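Competence/damage-inducible protein CinA (Agrobacterium tumefaciens, PDB 2A9S) is of unknown function but belongs to the CinA competence/damage family, some of whose members are thought to deamidate nicotinamide mononucleotide. Local coordinates at residues A[30-33]-A[38-41]; A[58-63]-A[145-150]; A[77-80]-A[84-87]; A[122-127]-A[152-157]. All blocks are in the same frame, centred on the assembly; numbering follows the deposited sequence.

Contact 1: residues A[30-33]-A[38-41]; sequences TAES and LIAG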
loop_
_atom_site.group_PDB
_atom_site.type_symbol
_atom_site.label_atom_id
_atom_site.label_comp_id
_atom_site.label_asym_id
_atom_site.label_seq_id
_atom_site.Cartn_x
_atom_site.Cartn_y
_atom_site.Cartn_z
ATOM N N THR A 30 2.003 -7.756 2.901
ATOM C CA THR A 30 2.623 -7.451 1.621
ATOM C C THR A 30 3.720 -6.456 1.871
ATOM O O THR A 30 3.601 -5.610 2.771
ATOM C CB THR A 30 1.565 -6.849 0.627
ATOM O OG1 THR A 30 1.073 -5.613 1.140
ATOM C CG2 THR A 30 0.339 -7.795 0.500
ATOM N N ALA A 31 4.763 -6.521 1.048
ATOM C CA ALA A 31 5.861 -5.580 1.125
ATOM C C ALA A 31 6.134 -5.140 -0.303
ATOM O O ALA A 31 6.533 -5.972 -1.112
ATOM C CB ALA A 31 7.092 -6.251 1.687
ATOM N N GLU A 32 5.961 -3.858 -0.613
ATOM C CA GLU A 32 5.901 -3.464 -2.010
ATOM C C GLU A 32 6.846 -2.318 -2.311
ATOM O O GLU A 32 6.819 -1.281 -1.655
ATOM C CB GLU A 32 4.472 -3.040 -2.388
ATOM C CG GLU A 32 3.424 -4.107 -2.034
ATOM C CD GLU A 32 2.071 -3.757 -2.516
ATOM O OE1 GLU A 32 1.967 -3.363 -3.699
ATOM O OE2 GLU A 32 1.125 -3.915 -1.707
ATOM N N SER A 33 7.654 -2.498 -3.333
ATOM C CA SER A 33 8.457 -1.407 -3.802
ATOM C C SER A 33 7.743 -0.902 -5.093
ATOM O O SER A 33 6.875 0.032 -5.031
ATOM C CB SER A 33 9.903 -1.908 -3.943
ATOM O OG SER A 33 10.844 -0.863 -4.183
ATOM N N LEU A 38 -0.376 -1.485 -4.848
ATOM C CA LEU A 38 -1.413 -2.120 -5.669
ATOM C C LEU A 38 -1.635 -3.595 -5.349
ATOM O O LEU A 38 -2.696 -4.111 -5.675
ATOM C CB LEU A 38 -1.136 -1.979 -7.166
ATOM C CG LEU A 38 -1.081 -0.540 -7.678
ATOM C CD1 LEU A 38 -0.790 -0.511 -9.206
ATOM C CD2 LEU A 38 -2.401 0.179 -7.329
ATOM N N ILE A 39 -0.655 -4.265 -4.723
ATOM C CA ILE A 39 -0.907 -5.670 -4.364
ATOM C C ILE A 39 -1.925 -5.716 -3.214
ATOM O O ILE A 39 -2.949 -6.430 -3.312
ATOM C CB ILE A 39 0.384 -6.466 -3.989
ATOM C CG1 ILE A 39 1.389 -6.488 -5.158
ATOM C CG2 ILE A 39 -0.020 -7.910 -3.560
ATOM C CD1 ILE A 39 2.670 -7.179 -4.807
ATOM N N ALA A 40 -1.635 -4.980 -2.123
ATOM C CA ALA A 40 -2.628 -4.811 -1.045
ATOM C C ALA A 40 -3.930 -4.242 -1.629
ATOM O O ALA A 40 -5.013 -4.668 -1.214
ATOM C CB ALA A 40 -2.090 -3.928 0.070
ATOM N N GLY A 41 -3.814 -3.306 -2.583
ATOM C CA GLY A 41 -4.983 -2.682 -3.224
ATOM C C GLY A 41 -5.875 -3.742 -3.883
ATOM O O GLY A 41 -7.090 -3.793 -3.669
#
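The turn from strand to helix in a beta-alpha-beta unit (strand 28-32, helix 38-43, strand 53-59) is held here by Glu32, which reaches from the end of its strand to the first turn of the helix and meets the backbone of Ile39 and Ala40. One oxygen serves each amide: Ile39 N bonds to Glu32 OE1 at 3.0 Å with an N-H...O angle of 164°, and Ala40 N to Glu32 OE2, also at 3.0 Å. Both amides use the syn side of the carboxylate, yet each stands nearly 30° out of its plane, so the pair forms a slightly skewed two-pronged grip. The side chain gets there because CG is anti to the carbonyl carbon (chi1 -53°) and the chain beyond it is extended, which carries the carboxylate clear of its own strand. OE1 is held further by Thr35 OG1 in the intervening turn, and more weakly by Gly37 N. Thr30, two residues back on the same strand face, sends its hydroxyl toward OE2, a weak bond at 3.3 Å between Thr30 OG1 and Glu32 OE2. The same Thr30 OG1 rests 3.7 Å from Ala40 CB, while its CG2 methyl passes CG2 of Ile39, the two side chains running in opposite directions. Ile39 CG1 lies 3.5 Å from Glu32 OE1, so the side chain of Ile39 flanks the carboxylate, whose rotation is fixed by the amides and hydroxyls around it. Strand 28-32 bonds to strands 53-59 and 102-108 on its two sides, helix 147-167 covers Leu38 and Ile39, and Tyr60 of the second subunit packs on Ala40.

Contact 2: residues A[58-63]-A[145-150]; sequences VTYTND and IGRTEI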
loop_
_atom_site.group_PDB
_atom_site.type_symbol
_atom_site.label_atom_id
_atom_site.label_comp_id
_atom_site.label_asym_id
_atom_site.label_seq_id
_atom_site.Cartn_x
_atom_site.Cartn_y
_atom_site.Cartn_z
ATOM N N VAL A 58 4.684 -0.250 2.112
ATOM C CA VAL A 58 5.100 0.223 0.821
ATOM C C VAL A 58 6.427 0.902 1.060
ATOM O O VAL A 58 6.477 1.960 1.664
ATOM C CB VAL A 58 4.072 1.191 0.190
ATOM C CG1 VAL A 58 4.605 1.697 -1.155
ATOM C CG2 VAL A 58 2.711 0.512 0.066
ATOM N N THR A 59 7.507 0.247 0.622
ATOM C CA THR A 59 8.864 0.659 0.974
ATOM C C THR A 59 9.510 1.112 -0.324
ATOM O O THR A 59 10.352 0.408 -0.908
ATOM C CB THR A 59 9.633 -0.494 1.618
ATOM O OG1 THR A 59 9.544 -1.654 0.778
ATOM C CG2 THR A 59 9.029 -0.830 3.003
ATOM N N TYR A 60 9.067 2.296 -0.736
ATOM C CA TYR A 60 9.323 2.846 -2.044
ATOM C C TYR A 60 10.774 3.288 -2.114
ATOM O O TYR A 60 11.369 3.255 -3.180
ATOM C CB TYR A 60 8.327 4.005 -2.362
ATOM C CG TYR A 60 8.032 4.098 -3.859
ATOM C CD1 TYR A 60 7.506 2.987 -4.553
ATOM C CD2 TYR A 60 8.323 5.263 -4.598
ATOM C CE1 TYR A 60 7.248 3.029 -5.945
ATOM C CE2 TYR A 60 8.063 5.317 -6.001
ATOM C CZ TYR A 60 7.531 4.191 -6.659
ATOM O OH TYR A 60 7.267 4.214 -8.015
ATOM N N THR A 61 11.341 3.684 -0.969
ATOM C CA THR A 61 12.768 4.033 -0.851
ATOM C C THR A 61 13.645 2.979 -0.168
ATOM O O THR A 61 13.169 2.104 0.568
ATOM C CB THR A 61 12.945 5.312 0.008
ATOM O OG1 THR A 61 12.326 5.093 1.287
ATOM C CG2 THR A 61 12.323 6.528 -0.649
ATOM N N ASN A 62 14.951 3.097 -0.357
ATOM C CA ASN A 62 15.900 2.268 0.398
ATOM C C ASN A 62 15.898 2.454 1.930
ATOM O O ASN A 62 16.063 1.475 2.676
ATOM C CB ASN A 62 17.310 2.390 -0.197
ATOM C CG ASN A 62 17.483 1.550 -1.460
ATOM O OD1 ASN A 62 16.505 1.064 -2.059
ATOM N ND2 ASN A 62 18.725 1.367 -1.870
ATOM N N ASP A 63 15.715 3.698 2.386
ATOM C CA ASP A 63 15.484 3.997 3.807
ATOM C C ASP A 63 14.293 3.175 4.333
ATOM O O ASP A 63 14.378 2.514 5.370
ATOM C CB ASP A 63 15.145 5.484 4.003
ATOM C CG ASP A 63 16.316 6.435 3.714
ATOM O OD1 ASP A 63 17.474 6.147 4.104
ATOM O OD2 ASP A 63 16.051 7.528 3.141
ATOM N N ILE A 145 7.428 -2.654 -21.324
ATOM C CA ILE A 145 6.044 -2.638 -21.810
ATOM C C ILE A 145 5.117 -1.561 -21.238
ATOM O O ILE A 145 3.922 -1.495 -21.603
ATOM C CB ILE A 145 5.349 -3.989 -21.598
ATOM C CG1 ILE A 145 5.407 -4.402 -20.114
ATOM C CG2 ILE A 145 5.949 -5.046 -22.522
ATOM C CD1 ILE A 145 4.429 -5.562 -19.781
ATOM N N GLY A 146 5.661 -0.718 -20.375
ATOM C CA GLY A 146 4.916 0.398 -19.801
ATOM C C GLY A 146 4.821 0.286 -18.277
ATOM O O GLY A 146 4.802 -0.809 -17.711
ATOM N N ARG A 147 4.755 1.431 -17.611
ATOM C CA ARG A 147 4.833 1.471 -16.149
ATOM C C ARG A 147 3.627 0.766 -15.478
ATOM O O ARG A 147 3.822 -0.114 -14.640
ATOM C CB ARG A 147 4.965 2.927 -15.689
ATOM C CG ARG A 147 5.143 3.062 -14.194
ATOM C CD ARG A 147 5.290 4.513 -13.808
ATOM N NE ARG A 147 5.451 4.705 -12.370
ATOM C CZ ARG A 147 6.598 4.898 -11.717
ATOM N NH1 ARG A 147 7.778 4.879 -12.354
ATOM N NH2 ARG A 147 6.573 5.104 -10.399
ATOM N N THR A 148 2.403 1.167 -15.845
ATOM C CA THR A 148 1.195 0.530 -15.321
ATOM C C THR A 148 1.169 -0.964 -15.716
ATOM O O THR A 148 0.837 -1.836 -14.901
ATOM C CB THR A 148 -0.099 1.237 -15.848
ATOM O OG1 THR A 148 -0.060 2.624 -15.497
ATOM C CG2 THR A 148 -1.325 0.618 -15.160
ATOM N N GLU A 149 1.532 -1.258 -16.973
ATOM C CA GLU A 149 1.605 -2.646 -17.455
ATOM C C GLU A 149 2.516 -3.560 -16.615
ATOM O O GLU A 149 2.109 -4.675 -16.245
ATOM C CB GLU A 149 2.012 -2.666 -18.933
ATOM C CG GLU A 149 0.955 -2.025 -19.845
ATOM C CD GLU A 149 1.022 -0.467 -20.002
ATOM O OE1 GLU A 149 1.697 0.268 -19.246
ATOM O OE2 GLU A 149 0.353 0.052 -20.931
ATOM N N ILE A 150 3.719 -3.077 -16.285
ATOM C CA ILE A 150 4.659 -3.831 -15.433
ATOM C C ILE A 150 4.119 -3.986 -14.003
ATOM O O ILE A 150 4.218 -5.053 -13.410
ATOM C CB ILE A 150 6.084 -3.172 -15.434
ATOM C CG1 ILE A 150 6.738 -3.328 -16.822
ATOM C CG2 ILE A 150 6.992 -3.773 -14.347
ATOM C CD1 ILE A 150 7.850 -2.322 -17.136
#
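Tyr60 and Arg147 approach from opposite directions and meet only at their ends, the phenol oxygen facing the edge of the guanidinium group. Tyr60 OH lies 2.6 Å from Arg147 NH2, a close polar approach, and each group finds the other near its own plane. The two planes are nevertheless turned 68° apart, so there is no stacking: the ring offers its edge, and Arg147 NH2 lies in the ring plane beyond the hydroxyl. Two long side chains together bridge the 14.9 Å between the alpha carbons of Tyr60 and Arg147; the arginine does its share with CG anti to the backbone N (chi1 -176°) and the chain extended to NE. The contact thus bridges two starting points of helices in the alpha/beta fold. Tyr60 sits in the connection from strand 53-59 to helix 62-69, next to Thr61, the N-cap residue of that helix, whose OG1 bonds to Ala64 N. Arg147 opens the first turn of helix 147-167 just after the N-cap Gly146, where Ile150 N bonds back to Gly146 O at 2.9 Å. The guanidinium is held by hydrogen bonds elsewhere: NH1 to Gly111 O and NH2 to Thr44 O of the second subunit. Tyr60 packs on Asp54 of that subunit, and Val58 pairs with one of its strands in an antiparallel ladder that carries the sheet across the interface.

Contact 3: residues A[77-80]-A[84-87]; sequences TTFG and RQTA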
loop_
_atom_site.group_PDB
_atom_site.type_symbol
_atom_site.label_atom_id
_atom_site.label_comp_id
_atom_site.label_asym_id
_atom_site.label_seq_id
_atom_site.Cartn_x
_atom_site.Cartn_y
_atom_site.Cartn_z
ATOM N N THR A 77 23.697 -2.352 -0.829
ATOM C CA THR A 77 24.834 -1.828 -1.577
ATOM C C THR A 77 25.519 -2.924 -2.397
ATOM O O THR A 77 26.079 -2.629 -3.445
ATOM C CB THR A 77 25.883 -1.082 -0.684
ATOM O OG1 THR A 77 26.221 -1.895 0.443
ATOM C CG2 THR A 77 25.360 0.274 -0.207
ATOM N N THR A 78 25.478 -4.172 -1.934
ATOM C CA THR A 78 26.116 -5.269 -2.675
ATOM C C THR A 78 25.246 -5.793 -3.825
ATOM O O THR A 78 25.722 -5.898 -4.968
ATOM C CB THR A 78 26.499 -6.451 -1.777
ATOM O OG1 THR A 78 27.266 -5.972 -0.675
ATOM C CG2 THR A 78 27.351 -7.456 -2.527
ATOM N N PHE A 79 23.981 -6.106 -3.520
ATOM C CA PHE A 79 23.097 -6.740 -4.503
ATOM C C PHE A 79 22.128 -5.766 -5.204
ATOM O O PHE A 79 21.630 -6.062 -6.289
ATOM C CB PHE A 79 22.357 -7.917 -3.862
ATOM C CG PHE A 79 23.274 -8.988 -3.324
ATOM C CD1 PHE A 79 23.908 -9.876 -4.194
ATOM C CD2 PHE A 79 23.524 -9.094 -1.957
ATOM C CE1 PHE A 79 24.761 -10.871 -3.712
ATOM C CE2 PHE A 79 24.384 -10.083 -1.461
ATOM C CZ PHE A 79 24.997 -10.977 -2.348
ATOM N N GLY A 80 21.883 -4.612 -4.583
ATOM C CA GLY A 80 20.978 -3.596 -5.132
ATOM C C GLY A 80 19.589 -3.777 -4.542
ATOM O O GLY A 80 19.291 -4.831 -3.972
ATOM N N ARG A 84 17.332 -10.630 -5.969
ATOM C CA ARG A 84 16.784 -11.777 -5.268
ATOM C C ARG A 84 16.967 -11.597 -3.748
ATOM O O ARG A 84 16.026 -11.804 -2.974
ATOM C CB ARG A 84 17.481 -13.044 -5.788
ATOM C CG ARG A 84 17.113 -14.305 -5.067
ATOM C CD ARG A 84 18.095 -15.424 -5.407
ATOM N NE ARG A 84 17.786 -16.591 -4.595
ATOM C CZ ARG A 84 18.369 -16.878 -3.430
ATOM N NH1 ARG A 84 19.320 -16.082 -2.941
ATOM N NH2 ARG A 84 17.999 -17.962 -2.754
ATOM N N GLN A 85 18.161 -11.158 -3.348
ATOM C CA GLN A 85 18.497 -10.975 -1.935
ATOM C C GLN A 85 17.625 -9.943 -1.208
ATOM O O GLN A 85 17.179 -10.187 -0.081
ATOM C CB GLN A 85 19.986 -10.628 -1.773
ATOM C CG GLN A 85 20.927 -11.781 -2.182
ATOM C CD GLN A 85 21.182 -11.879 -3.711
ATOM O OE1 GLN A 85 20.657 -11.090 -4.524
ATOM N NE2 GLN A 85 22.005 -12.862 -4.096
ATOM N N THR A 86 17.401 -8.789 -1.839
ATOM C CA THR A 86 16.530 -7.770 -1.256
ATOM C C THR A 86 15.116 -8.325 -1.150
ATOM O O THR A 86 14.492 -8.162 -0.128
ATOM C CB THR A 86 16.585 -6.431 -2.021
ATOM O OG1 THR A 86 17.893 -5.863 -1.834
ATOM C CG2 THR A 86 15.532 -5.452 -1.475
ATOM N N ALA A 87 14.649 -9.037 -2.180
ATOM C CA ALA A 87 13.285 -9.597 -2.161
ATOM C C ALA A 87 13.082 -10.556 -0.996
ATOM O O ALA A 87 12.089 -10.457 -0.257
ATOM C CB ALA A 87 12.943 -10.276 -3.493
#
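Gln85 lays its amide flat over one face of the Phe79 ring, the two planes being only 10° apart. The overlap is offset: Gln85 CD lies over the rim, 3.4 Å from Phe79 CD1, with NE2 reaching along toward CE1 and OE1 back toward CG. The methylene behind it sits over the middle of the ring, Gln85 CG being 3.7 Å from the ring centroid and 11° off the normal, a CH-pi contact. A bend at chi2 (82°) makes this possible, folding the amide back over the ring instead of letting the chain run straight. Beside the stack, Thr86 OG1 donates to Gly80 O at 2.8 Å, tilted somewhat from the carbonyl plane.

Further out, Thr78 CG2 sits over the centre of the opposite face of the ring, 4.0 Å above it, so that Phe79 lies between its chain neighbour and the glutamine. Gly80, the first residue to leave the helical conformation after helix 73-79, turns the chain with a positive phi and presents its carbonyl toward helix 84-96. Ser83 works on both sides of this junction: its OG bonds to Gly80 O as well as to Thr86 N. Thr75 and Leu76 of the earlier helix also pack on Thr86.

Chemically, the contact joins two kinds of attraction. The amide-on-ring stack is probably held mostly by dispersion and should restrict how ring and amide can turn, whereas the carbonyl of Gly80 receives two hydroxyls and fixes the turn between the consecutive helices directionally.

Contact 4: residues A[122-127]-A[152-157]; sequences GLVHLA and LATVRT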
loop_
_atom_site.group_PDB
_atom_site.type_symbol
_atom_site.label_atom_id
_atom_site.label_comp_id
_atom_site.label_asym_id
_atom_site.label_seq_id
_atom_site.Cartn_x
_atom_site.Cartn_y
_atom_site.Cartn_z
ATOM N N GLY A 122 11.314 -3.568 -16.404
ATOM C CA GLY A 122 10.511 -4.785 -16.477
ATOM C C GLY A 122 11.057 -5.965 -15.659
ATOM O O GLY A 122 10.380 -6.992 -15.523
ATOM N N LEU A 123 12.270 -5.820 -15.136
ATOM C CA LEU A 123 12.858 -6.821 -14.256
ATOM C C LEU A 123 12.234 -6.693 -12.877
ATOM O O LEU A 123 12.249 -5.606 -12.285
ATOM C CB LEU A 123 14.380 -6.607 -14.112
ATOM C CG LEU A 123 15.030 -7.408 -12.982
ATOM C CD1 LEU A 123 15.010 -8.897 -13.254
ATOM C CD2 LEU A 123 16.446 -6.924 -12.712
ATOM N N VAL A 124 11.692 -7.784 -12.346
ATOM C CA VAL A 124 11.048 -7.717 -11.039
ATOM C C VAL A 124 11.434 -8.990 -10.287
ATOM O O VAL A 124 11.357 -10.083 -10.848
ATOM C CB VAL A 124 9.490 -7.640 -11.135
ATOM C CG1 VAL A 124 8.830 -7.688 -9.709
ATOM C CG2 VAL A 124 9.012 -6.407 -11.920
ATOM N N HIS A 125 11.846 -8.833 -9.041
ATOM C CA HIS A 125 12.117 -9.970 -8.162
ATOM C C HIS A 125 10.940 -10.088 -7.189
ATOM O O HIS A 125 10.561 -9.097 -6.561
ATOM C CB HIS A 125 13.426 -9.764 -7.405
ATOM C CG HIS A 125 14.644 -10.014 -8.252
ATOM N ND1 HIS A 125 15.108 -11.283 -8.524
ATOM C CD2 HIS A 125 15.435 -9.166 -8.948
ATOM C CE1 HIS A 125 16.158 -11.209 -9.318
ATOM N NE2 HIS A 125 16.388 -9.936 -9.581
ATOM N N LEU A 126 10.367 -11.289 -7.103
ATOM C CA LEU A 126 9.240 -11.542 -6.199
ATOM C C LEU A 126 9.632 -12.672 -5.268
ATOM O O LEU A 126 10.274 -13.665 -5.689
ATOM C CB LEU A 126 7.953 -11.914 -6.959
ATOM C CG LEU A 126 7.397 -10.944 -8.001
ATOM C CD1 LEU A 126 8.012 -11.229 -9.381
ATOM C CD2 LEU A 126 5.888 -11.058 -8.052
ATOM N N ALA A 127 9.216 -12.547 -4.005
ATOM C CA ALA A 127 9.500 -13.602 -3.017
ATOM C C ALA A 127 8.284 -13.727 -2.119
ATOM O O ALA A 127 7.679 -12.720 -1.726
ATOM C CB ALA A 127 10.738 -13.273 -2.204
ATOM N N LEU A 152 0.951 -3.969 -13.045
ATOM C CA LEU A 152 -0.170 -4.911 -13.014
ATOM C C LEU A 152 0.334 -6.343 -13.235
ATOM O O LEU A 152 -0.158 -7.275 -12.597
ATOM C CB LEU A 152 -1.258 -4.523 -14.016
ATOM C CG LEU A 152 -1.983 -3.221 -13.621
ATOM C CD1 LEU A 152 -2.924 -2.821 -14.743
ATOM C CD2 LEU A 152 -2.711 -3.389 -12.275
ATOM N N ALA A 153 1.311 -6.519 -14.126
ATOM C CA ALA A 153 1.920 -7.827 -14.365
ATOM C C ALA A 153 2.529 -8.369 -13.063
ATOM O O ALA A 153 2.384 -9.565 -12.730
ATOM C CB ALA A 153 3.034 -7.708 -15.439
ATOM N N THR A 154 3.151 -7.465 -12.314
ATOM C CA THR A 154 3.728 -7.829 -11.013
ATOM C C THR A 154 2.653 -8.250 -9.996
ATOM O O THR A 154 2.819 -9.262 -9.274
ATOM C CB THR A 154 4.628 -6.684 -10.450
ATOM O OG1 THR A 154 5.706 -6.449 -11.366
ATOM C CG2 THR A 154 5.236 -7.058 -9.060
ATOM N N VAL A 155 1.562 -7.490 -9.940
ATOM C CA VAL A 155 0.433 -7.826 -9.047
ATOM C C VAL A 155 -0.052 -9.239 -9.359
ATOM O O VAL A 155 -0.175 -10.075 -8.447
ATOM C CB VAL A 155 -0.744 -6.786 -9.120
ATOM C CG1 VAL A 155 -1.964 -7.319 -8.365
ATOM C CG2 VAL A 155 -0.320 -5.372 -8.574
ATOM N N ARG A 156 -0.279 -9.519 -10.651
ATOM C CA ARG A 156 -0.699 -10.854 -11.067
ATOM C C ARG A 156 0.257 -11.952 -10.536
ATOM O O ARG A 156 -0.153 -12.916 -9.849
ATOM C CB ARG A 156 -0.802 -10.923 -12.593
ATOM C CG ARG A 156 -1.213 -12.358 -13.061
ATOM C CD ARG A 156 -1.345 -12.447 -14.567
ATOM N NE ARG A 156 -2.402 -11.574 -15.049
ATOM C CZ ARG A 156 -2.186 -10.466 -15.753
ATOM N NH1 ARG A 156 -0.938 -10.137 -16.094
ATOM N NH2 ARG A 156 -3.213 -9.698 -16.139
ATOM N N THR A 157 1.541 -11.821 -10.836
ATOM C CA THR A 157 2.496 -12.853 -10.416
ATOM C C THR A 157 2.535 -12.991 -8.888
ATOM O O THR A 157 2.616 -14.110 -8.381
ATOM C CB THR A 157 3.901 -12.555 -10.970
ATOM O OG1 THR A 157 3.818 -12.356 -12.396
ATOM C CG2 THR A 157 4.878 -13.699 -10.631
#
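Leu126 and Thr154 give up the most surface in this interface between strand 123-130 and helix 147-167, with Val124 and Thr157 completing the set. Leu126 reaches from the strand toward the helix, so that its CD2 methyl lies among atoms of the helix: it is 3.8 Å from Thr154 O and the same distance from Thr157 CG2. Its side chain crosses that of Thr157 at about a right angle, which puts the CD2 branch against the threonine methyl and leaves CD1 a little farther off. The side chain of Thr154 chiefly meets Val124, the two reaching toward each other tip to tip. Here Thr154 OG1 comes within 3.4 Å of Val124 CG2, while Thr154 CG2 lies 3.7 Å from Val124 CG1, so each branch of the threonine faces a methyl of the valine. The first torsion of Thr154 (chi1 -61°) sets its methyl anti to the backbone N and its hydroxyl beside that nitrogen, where OG1 can bond to Ile150 O one turn earlier in the helix. Its polar atom is therefore satisfied within the helix even though it is pressed against hydrocarbon. Thr157 has a similar outlet, as its OG1 bonds to Tyr142 OH.

The helix runs in nearly the same direction as the strand, 23° apart, with the axes 10.0 Å from each other at closest approach. On the opposite sheet face His125 and Ala127 pack on helix 84-96, so the strand lies between two helical layers, as expected of a three-layer alpha/beta/alpha sandwich.

All four contacts belong to one alpha/beta/alpha sandwich on a mixed sheet. Contact 1 closes before the others open; contact 3 is nested within the loop of contact 2, whose segments alternate along the chain with those of contact 4. Contacts 1 and 4 lie on one sheet face, centres 11 Å apart, touching where Leu38 and Ile39 meet Val155 of helix 147-167, which contacts 2 and 4 share. Contact 2 begins on strand 53-59, next to strand 28-32 of contact 1. Contact 3, on the other face and about 16 Å between centres from contacts 2 and 4, touches contact 4 through Arg84 and Ala87 on His125 and Ala127. Contacts 1, 2 and, through Leu152, 4 reach the second subunit, linking core to dimer interface.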